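Local coordinates for protein putative branched-chain amino acid ABC transporter (Chromobacterium violaceum, PDB 4PYR) that can bind glutathione and is an LppC-type lipoprotein related to periplasmic binding proteins, possibly acting as an enzyme regulator, at residues P77-P82 with P97-L102; F159-M164 with A186-S191; L181-A186 with L205-M210. One frame throughout, in Å; residues are numbered along the deposited sequence.

Interaction 1. Residues P77-P82 with P97-L102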
loop_
_atom_site.group_PDB
_atom_site.type_symbol
_atom_site.label_atom_id
_atom_site.label_comp_id
_atom_site.label_asym_id
_atom_site.label_seq_id
_atom_site.Cartn_x
_atom_site.Cartn_y
_atom_site.Cartn_z
ATOM N N PRO A 77 13.398 16.098 -12.150
ATOM C CA PRO A 77 14.209 17.358 -12.224
ATOM C C PRO A 77 13.361 18.607 -12.426
ATOM O O PRO A 77 13.796 19.705 -12.070
ATOM C CB PRO A 77 15.152 17.151 -13.445
ATOM C CG PRO A 77 15.179 15.664 -13.635
ATOM C CD PRO A 77 13.857 15.118 -13.159
ATOM N N SER A 78 12.163 18.426 -12.984
ATOM C CA SER A 78 11.265 19.552 -13.288
ATOM C C SER A 78 10.270 19.872 -12.158
ATOM O O SER A 78 9.526 20.871 -12.218
ATOM C CB SER A 78 10.550 19.295 -14.636
ATOM O OG SER A 78 11.531 19.023 -15.629
ATOM N N VAL A 79 10.294 19.054 -11.110
ATOM C CA VAL A 79 9.312 19.195 -10.013
ATOM C C VAL A 79 9.554 20.492 -9.271
ATOM O O VAL A 79 10.670 20.767 -8.758
ATOM C CB VAL A 79 9.278 17.969 -9.066
ATOM C CG1 VAL A 79 8.551 18.278 -7.755
ATOM C CG2 VAL A 79 8.577 16.822 -9.792
ATOM N N THR A 80 8.529 21.337 -9.304
ATOM C CA THR A 80 8.645 22.666 -8.677
ATOM C C THR A 80 7.528 23.010 -7.699
ATOM O O THR A 80 7.627 24.001 -6.996
ATOM C CB THR A 80 8.645 23.767 -9.724
ATOM O OG1 THR A 80 7.454 23.637 -10.503
ATOM C CG2 THR A 80 9.893 23.679 -10.602
ATOM N N VAL A 81 6.468 22.212 -7.679
ATOM C CA VAL A 81 5.470 22.285 -6.625
ATOM C C VAL A 81 5.396 20.907 -5.935
ATOM O O VAL A 81 5.836 19.899 -6.506
ATOM C CB VAL A 81 4.078 22.690 -7.149
ATOM C CG1 VAL A 81 4.133 24.000 -7.865
ATOM C CG2 VAL A 81 3.428 21.589 -8.003
ATOM N N PRO A 82 4.923 20.871 -4.681
ATOM C CA PRO A 82 4.847 19.601 -3.991
ATOM C C PRO A 82 4.139 18.602 -4.859
ATOM O O PRO A 82 3.054 18.909 -5.356
ATOM C CB PRO A 82 4.090 19.940 -2.716
ATOM C CG PRO A 82 4.338 21.374 -2.484
ATOM C CD PRO A 82 4.363 21.965 -3.870
ATOM N N PRO A 97 13.361 17.756 -3.258
ATOM C CA PRO A 97 12.718 17.737 -1.950
ATOM C C PRO A 97 11.241 18.012 -1.960
ATOM O O PRO A 97 10.585 17.828 -0.925
ATOM C CB PRO A 97 13.475 18.843 -1.169
ATOM C CG PRO A 97 13.957 19.754 -2.228
ATOM C CD PRO A 97 14.388 18.826 -3.324
ATOM N N LYS A 98 10.705 18.400 -3.121
ATOM C CA LYS A 98 9.281 18.596 -3.297
ATOM C C LYS A 98 8.598 17.375 -3.879
ATOM O O LYS A 98 7.407 17.425 -4.064
ATOM C CB LYS A 98 9.013 19.765 -4.230
ATOM C CG LYS A 98 9.464 21.091 -3.665
ATOM C CD LYS A 98 9.058 22.175 -4.656
ATOM C CE LYS A 98 8.251 23.274 -3.987
ATOM N NZ LYS A 98 9.170 24.354 -3.575
ATOM N N LEU A 99 9.364 16.327 -4.163
ATOM C CA LEU A 99 8.814 15.084 -4.696
ATOM C C LEU A 99 8.671 14.034 -3.613
ATOM O O LEU A 99 9.625 13.619 -3.007
ATOM C CB LEU A 99 9.701 14.561 -5.838
ATOM C CG LEU A 99 9.216 13.288 -6.540
ATOM C CD1 LEU A 99 7.775 13.467 -7.031
ATOM C CD2 LEU A 99 10.150 12.843 -7.664
ATOM N N TYR A 100 7.398 13.557 -3.458
ATOM C CA TYR A 100 7.030 12.640 -2.387
ATOM C C TYR A 100 6.345 11.433 -3.048
ATOM O O TYR A 100 6.016 11.476 -4.227
ATOM C CB TYR A 100 6.009 13.303 -1.422
ATOM C CG TYR A 100 6.531 14.578 -0.765
ATOM C CD1 TYR A 100 7.180 14.514 0.441
ATOM C CD2 TYR A 100 6.318 15.823 -1.351
ATOM C CE1 TYR A 100 7.705 15.673 1.042
ATOM C CE2 TYR A 100 6.811 16.988 -0.756
ATOM C CZ TYR A 100 7.486 16.903 0.433
ATOM O OH TYR A 100 7.972 18.058 1.037
ATOM N N SER A 101 6.173 10.369 -2.276
ATOM C CA SER A 101 5.509 9.151 -2.786
ATOM C C SER A 101 4.462 8.690 -1.787
ATOM O O SER A 101 4.692 8.729 -0.600
ATOM C CB SER A 101 6.530 8.007 -2.990
ATOM O OG SER A 101 5.877 6.782 -3.328
ATOM N N LEU A 102 3.320 8.222 -2.300
ATOM C CA LEU A 102 2.376 7.398 -1.528
ATOM C C LEU A 102 2.053 6.207 -2.413
ATOM O O LEU A 102 1.647 6.401 -3.521
ATOM C CB LEU A 102 1.083 8.138 -1.226
ATOM C CG LEU A 102 -0.003 7.315 -0.500
ATOM C CD1 LEU A 102 0.425 6.845 0.889
ATOM C CD2 LEU A 102 -1.288 8.092 -0.379
#
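Val79 turns its side chain onto the start of segment 97-102, where CG1 lies 3.9 Å from Lys98 CB. With CG1 anti to the backbone N (chi1 165°), the same methyl also reaches Leu99, its CG1 coming to 4.3 Å from Leu99 CB. Val79 also touches Tyr52 of helix 48-57, and Asn96 joins both backbones, its ND2 bonding to Val79 O and its OD1 to Lys98 N.

At Thr80 the side chain points away and the carbonyl does the touching. The Lys98 chain bends at its third and fourth torsions and passes this oxygen with its methylenes, CE of Lys98 standing 3.2 Å from Thr80 O, whereas Lys98 NZ is farther from it at 3.8 Å. The lysine therefore packs here through its aliphatic part.

Val81 also faces away, and its carbonyl oxygen bonds to Thr83 OG1. Pro82 then returns to the partner segment: its CA carries a C-H...O contact to Lys98 O, 3.4 Å between CA and O with 145° at the hydrogen. On the ring, Pro82 CD lies 4.1 Å from Lys98 CE, and Pro82 CB approaches the Tyr100 ring obliquely, 4.5 Å from CE2. Leu264 of helix 245-265 touches both Pro82 and Tyr100, and Tyr100 OH is held by Gly270 N.

Lys98 and Tyr100 both bond through their backbones to Thr83, so the contact marks the border of the five-stranded parallel sheet, where the entry to strand 83-85 meets outermost strand 99-101 in the alpha/beta lobe of a periplasmic-binding-protein fold.

Interaction 2. Residues F159-M164 with A186-S191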
loop_
_atom_site.group_PDB
_atom_site.type_symbol
_atom_site.label_atom_id
_atom_site.label_comp_id
_atom_site.label_asym_id
_atom_site.label_seq_id
_atom_site.Cartn_x
_atom_site.Cartn_y
_atom_site.Cartn_z
ATOM N N PHE A 159 7.476 -22.934 0.907
ATOM C CA PHE A 159 6.273 -23.768 0.737
ATOM C C PHE A 159 6.470 -24.802 -0.359
ATOM O O PHE A 159 6.949 -24.463 -1.429
ATOM C CB PHE A 159 5.079 -22.888 0.412
ATOM C CG PHE A 159 3.779 -23.672 0.357
ATOM C CD1 PHE A 159 3.209 -24.114 1.519
ATOM C CD2 PHE A 159 3.158 -23.929 -0.835
ATOM C CE1 PHE A 159 2.024 -24.841 1.509
ATOM C CE2 PHE A 159 1.983 -24.664 -0.856
ATOM C CZ PHE A 159 1.413 -25.105 0.319
ATOM N N ASP A 160 6.046 -26.057 -0.081
ATOM C CA ASP A 160 6.151 -27.169 -0.989
ATOM C C ASP A 160 4.759 -27.797 -1.063
ATOM O O ASP A 160 4.348 -28.474 -0.145
ATOM C CB ASP A 160 7.181 -28.184 -0.465
ATOM C CG ASP A 160 7.547 -29.221 -1.494
ATOM O OD1 ASP A 160 6.672 -29.593 -2.305
ATOM O OD2 ASP A 160 8.708 -29.661 -1.467
ATOM N N ALA A 161 4.025 -27.452 -2.113
ATOM C CA ALA A 161 2.680 -28.026 -2.375
ATOM C C ALA A 161 2.614 -29.562 -2.496
ATOM O O ALA A 161 1.582 -30.163 -2.148
ATOM C CB ALA A 161 2.116 -27.371 -3.632
ATOM N N ASN A 162 3.667 -30.248 -2.990
ATOM C CA ASN A 162 3.670 -31.674 -3.224
ATOM C C ASN A 162 4.235 -32.505 -2.063
ATOM O O ASN A 162 4.233 -33.735 -2.088
ATOM C CB ASN A 162 4.459 -31.961 -4.503
ATOM C CG ASN A 162 3.924 -31.172 -5.681
ATOM O OD1 ASN A 162 2.725 -31.218 -5.966
ATOM N ND2 ASN A 162 4.788 -30.404 -6.339
ATOM N N ASP A 163 4.651 -31.787 -1.016
ATOM C CA ASP A 163 5.110 -32.480 0.179
ATOM C C ASP A 163 5.060 -31.558 1.393
ATOM O O ASP A 163 6.040 -30.861 1.777
ATOM C CB ASP A 163 6.506 -33.069 -0.032
ATOM C CG ASP A 163 7.035 -33.745 1.196
ATOM O OD1 ASP A 163 6.257 -34.464 1.869
ATOM O OD2 ASP A 163 8.239 -33.579 1.472
HETATM N N MSE A 164 3.874 -31.505 1.992
HETATM C CA MSE A 164 3.580 -30.502 2.990
HETATM C C MSE A 164 3.968 -31.075 4.357
HETATM O O MSE A 164 4.063 -30.313 5.328
HETATM C CB MSE A 164 2.123 -29.999 2.785
HETATM C CG MSE A 164 1.980 -28.587 2.105
HETATM SE SE MSE A 164 0.131 -28.103 2.355
HETATM C CE MSE A 164 0.262 -28.164 4.309
ATOM N N ALA A 186 -2.265 -20.478 0.480
ATOM C CA ALA A 186 -2.480 -20.157 1.876
ATOM C C ALA A 186 -3.684 -20.844 2.433
ATOM O O ALA A 186 -3.661 -21.319 3.575
ATOM C CB ALA A 186 -2.629 -18.663 2.040
ATOM N N ALA A 187 -4.726 -20.905 1.623
ATOM C CA ALA A 187 -5.947 -21.585 2.038
ATOM C C ALA A 187 -5.720 -23.074 2.202
ATOM O O ALA A 187 -6.203 -23.675 3.169
ATOM C CB ALA A 187 -7.077 -21.306 1.045
ATOM N N ARG A 188 -4.977 -23.675 1.275
ATOM C CA ARG A 188 -4.619 -25.100 1.426
ATOM C C ARG A 188 -3.788 -25.349 2.685
ATOM O O ARG A 188 -4.041 -26.329 3.429
ATOM C CB ARG A 188 -3.907 -25.643 0.182
ATOM C CG ARG A 188 -3.374 -27.055 0.348
ATOM C CD ARG A 188 -2.306 -27.402 -0.677
ATOM N NE ARG A 188 -2.063 -28.826 -0.598
ATOM C CZ ARG A 188 -1.193 -29.522 -1.332
ATOM N NH1 ARG A 188 -0.396 -28.888 -2.183
ATOM N NH2 ARG A 188 -1.074 -30.813 -1.151
ATOM N N LEU A 189 -2.822 -24.455 2.960
ATOM C CA LEU A 189 -1.991 -24.682 4.114
ATOM C C LEU A 189 -2.808 -24.486 5.421
ATOM O O LEU A 189 -2.713 -25.275 6.388
ATOM C CB LEU A 189 -0.844 -23.673 4.093
ATOM C CG LEU A 189 0.117 -23.732 5.268
ATOM C CD1 LEU A 189 0.583 -25.166 5.490
ATOM C CD2 LEU A 189 1.286 -22.797 5.016
ATOM N N LYS A 190 -3.649 -23.446 5.463
ATOM C CA LYS A 190 -4.454 -23.199 6.657
ATOM C C LYS A 190 -5.300 -24.415 7.013
ATOM O O LYS A 190 -5.382 -24.787 8.188
ATOM C CB LYS A 190 -5.320 -21.927 6.459
ATOM C CG LYS A 190 -6.157 -21.477 7.671
ATOM C CD LYS A 190 -5.328 -21.136 8.901
ATOM C CE LYS A 190 -6.183 -20.619 10.056
ATOM N NZ LYS A 190 -6.833 -21.692 10.796
ATOM N N SER A 191 -5.838 -25.096 5.987
ATOM C CA SER A 191 -6.642 -26.286 6.190
ATOM C C SER A 191 -5.838 -27.505 6.717
ATOM O O SER A 191 -6.407 -28.393 7.337
ATOM C CB SER A 191 -7.340 -26.671 4.884
ATOM O OG SER A 191 -8.313 -25.697 4.519
#
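The carbonyl oxygen of Ala161 faces the end of the Arg188 guanidinium, close to the plane of that group. A hydrogen bond from Arg188 NH1 is indicated, but at 2.4 Å from Ala161 O it is too short for its exact length to be trusted; Arg188 NH2 lies 2.9 Å from the same oxygen. The arginine reaches the loop because its chain runs extended from CG to NE, with CG anti to the backbone N (chi1 173°). Over one face of the guanidinium lies the selenium of Met164, a selenomethionine, with SE 3.7 Å from Arg188 NE.

Segment 159-164 links strand 155-158 to helix 165-172 in a beta-alpha-beta crossover, and an Asx turn shapes it: Asp160 OD1 accepts from Asn162 N at 3.2 Å. At the start of the loop, Phe159 CE1 packs 4.0 Å from Leu189 CB, while the ring turns an edge toward Arg188 CD. The Met164 chain bends at its last torsion and CE meets Leu189 CD1; the modelled 3.2 Å between Met164 CE and Leu189 CD1 is too close for a carbon pair and its exact value is doubtful. Leu167 of helix 165-172 and Val128 of strand 125-129 touch both Phe159 and Leu189.

Interaction 3. Residues L181-A186 with L205-M210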
loop_
_atom_site.group_PDB
_atom_site.type_symbol
_atom_site.label_atom_id
_atom_site.label_comp_id
_atom_site.label_asym_id
_atom_site.label_seq_id
_atom_site.Cartn_x
_atom_site.Cartn_y
_atom_site.Cartn_z
ATOM N N LEU A 181 2.496 -15.979 1.037
ATOM C CA LEU A 181 2.056 -17.085 0.221
ATOM C C LEU A 181 0.817 -16.626 -0.515
ATOM O O LEU A 181 -0.015 -15.871 0.036
ATOM C CB LEU A 181 1.748 -18.248 1.191
ATOM C CG LEU A 181 1.496 -19.639 0.632
ATOM C CD1 LEU A 181 2.624 -20.057 -0.286
ATOM C CD2 LEU A 181 1.240 -20.607 1.774
ATOM N N ASP A 182 0.674 -17.081 -1.765
ATOM C CA ASP A 182 -0.482 -16.743 -2.564
ATOM C C ASP A 182 -1.757 -17.306 -1.900
ATOM O O ASP A 182 -1.717 -18.313 -1.176
ATOM C CB ASP A 182 -0.328 -17.330 -3.962
ATOM C CG ASP A 182 -0.080 -18.837 -3.930
ATOM O OD1 ASP A 182 1.069 -19.269 -3.610
ATOM O OD2 ASP A 182 -1.040 -19.596 -4.119
ATOM N N VAL A 183 -2.882 -16.654 -2.149
ATOM C CA VAL A 183 -4.099 -16.923 -1.407
ATOM C C VAL A 183 -4.584 -18.366 -1.603
ATOM O O VAL A 183 -5.039 -18.973 -0.637
ATOM C CB VAL A 183 -5.174 -15.849 -1.732
ATOM C CG1 VAL A 183 -5.675 -15.952 -3.159
ATOM C CG2 VAL A 183 -6.314 -15.882 -0.730
ATOM N N ALA A 184 -4.445 -18.920 -2.805
ATOM C CA ALA A 184 -4.840 -20.330 -3.034
ATOM C C ALA A 184 -4.030 -21.318 -2.174
ATOM O O ALA A 184 -4.612 -22.161 -1.476
ATOM C CB ALA A 184 -4.734 -20.724 -4.506
ATOM N N GLN A 185 -2.701 -21.172 -2.191
ATOM C CA GLN A 185 -1.858 -22.016 -1.380
ATOM C C GLN A 185 -2.035 -21.745 0.104
ATOM O O GLN A 185 -1.933 -22.658 0.912
ATOM C CB GLN A 185 -0.396 -21.913 -1.819
ATOM C CG GLN A 185 -0.184 -22.592 -3.188
ATOM C CD GLN A 185 1.276 -22.759 -3.589
ATOM O OE1 GLN A 185 2.084 -21.813 -3.496
ATOM N NE2 GLN A 185 1.622 -23.967 -4.071
ATOM N N ALA A 186 -2.265 -20.478 0.480
ATOM C CA ALA A 186 -2.480 -20.157 1.876
ATOM C C ALA A 186 -3.684 -20.844 2.433
ATOM O O ALA A 186 -3.661 -21.319 3.575
ATOM C CB ALA A 186 -2.629 -18.663 2.040
ATOM N N LEU A 205 -3.631 -11.723 1.564
ATOM C CA LEU A 205 -4.679 -12.746 1.817
ATOM C C LEU A 205 -6.096 -12.271 1.728
ATOM O O LEU A 205 -7.025 -13.090 1.652
ATOM C CB LEU A 205 -4.452 -13.373 3.189
ATOM C CG LEU A 205 -3.062 -13.984 3.338
ATOM C CD1 LEU A 205 -2.969 -14.617 4.696
ATOM C CD2 LEU A 205 -2.755 -14.997 2.244
ATOM N N ASN A 206 -6.290 -10.953 1.754
ATOM C CA ASN A 206 -7.617 -10.368 1.739
ATOM C C ASN A 206 -7.951 -9.962 0.316
ATOM O O ASN A 206 -7.664 -8.871 -0.172
ATOM C CB ASN A 206 -7.676 -9.177 2.725
ATOM C CG ASN A 206 -9.079 -8.614 2.879
ATOM O OD1 ASN A 206 -10.072 -9.285 2.552
ATOM N ND2 ASN A 206 -9.190 -7.381 3.401
ATOM N N VAL A 207 -8.547 -10.902 -0.392
ATOM C CA VAL A 207 -8.789 -10.724 -1.801
ATOM C C VAL A 207 -10.228 -10.355 -2.095
ATOM O O VAL A 207 -10.516 -9.773 -3.160
ATOM C CB VAL A 207 -8.367 -11.983 -2.598
ATOM C CG1 VAL A 207 -9.318 -13.139 -2.333
ATOM C CG2 VAL A 207 -8.333 -11.652 -4.086
ATOM N N GLY A 208 -11.117 -10.653 -1.147
ATOM C CA GLY A 208 -12.519 -10.402 -1.281
ATOM C C GLY A 208 -13.291 -11.682 -1.485
ATOM O O GLY A 208 -12.695 -12.740 -1.622
ATOM N N GLY A 209 -14.605 -11.566 -1.506
ATOM C CA GLY A 209 -15.491 -12.736 -1.665
ATOM C C GLY A 209 -15.434 -13.737 -0.510
ATOM O O GLY A 209 -14.888 -13.462 0.560
HETATM N N MSE A 210 -16.028 -14.918 -0.728
HETATM C CA MSE A 210 -16.020 -15.981 0.278
HETATM C C MSE A 210 -14.655 -16.581 0.426
HETATM O O MSE A 210 -14.095 -17.073 -0.556
HETATM C CB MSE A 210 -16.920 -17.149 -0.131
HETATM C CG MSE A 210 -17.563 -17.719 1.115
HETATM SE SE MSE A 210 -18.975 -16.441 1.566
HETATM C CE MSE A 210 -20.477 -17.397 0.697
#
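The backbones come nearest at Val183 and Leu205, whose CA atoms are 5.3 Å apart, where the first turn of helix 183-192 meets the beginning of segment 205-210. No hydrogen bond crosses between the segments, and the join rests on a few aliphatic groups. Leu205 supplies the principal one. Its CG stands anti to the carbonyl carbon (chi1 -57°), and the branch ending in CD2 touches two parts of the other segment: CD2 of Leu205 is 3.6 Å from Leu181 O and 3.7 Å from Ala186 CB. A methyl thus rests against a carbonyl oxygen at the approach to the helix and against a small side chain one turn into it.

Val183 makes the second contact, its CB pointing toward segment 205-210. Chi1 of 68° sets CG1 between the backbone N and the carbonyl carbon and leaves CG2 anti to N; that methyl lies 3.7 Å from Leu205 O. The same CG2 makes a looser apolar contact with Val207 CG1 at 4.4 Å.

The helix start that offers these side chains is fixed locally by Asp182 at the N-cap. Its OD2 accepts from Gln185 N at 3.0 Å, along a fairly straight bond (160° at the hydrogen) that arrives from above the carboxylate plane. The backbone repeat begins alongside it, Ala186 N bonding to Asp182 O at 2.8 Å.

Around the contact, Gln204 OE1 takes Leu181 N, and Asn206 is tied to Asp221 and, through its carbonyl, to Arg249 of helix 245-265. The two segments follow the neighbouring parallel strands 176-180 and 199-201, so the start of helix 183-192 is packed against the connection that leads on to strand 218-220.

From the N terminus, interaction 1 comes first, closing a short loop that runs through strand 83-85 in the lobe built on the five-stranded parallel sheet. It is complete before the others open and lies on the opposite side of the chain's centre, its centre about 44 Å from that of interaction 2 and 36 Å from that of interaction 3. Those two belong to the lobe with the mixed sheet and cross along the chain: 181-186 falls between 159-164 and 186-191, while 205-210 follows both. They share Ala186 and touch directly, Phe159 packing on Leu181, so helix 183-192 is held by the loop before helix 165-172 and by the connection beyond strand 199-201.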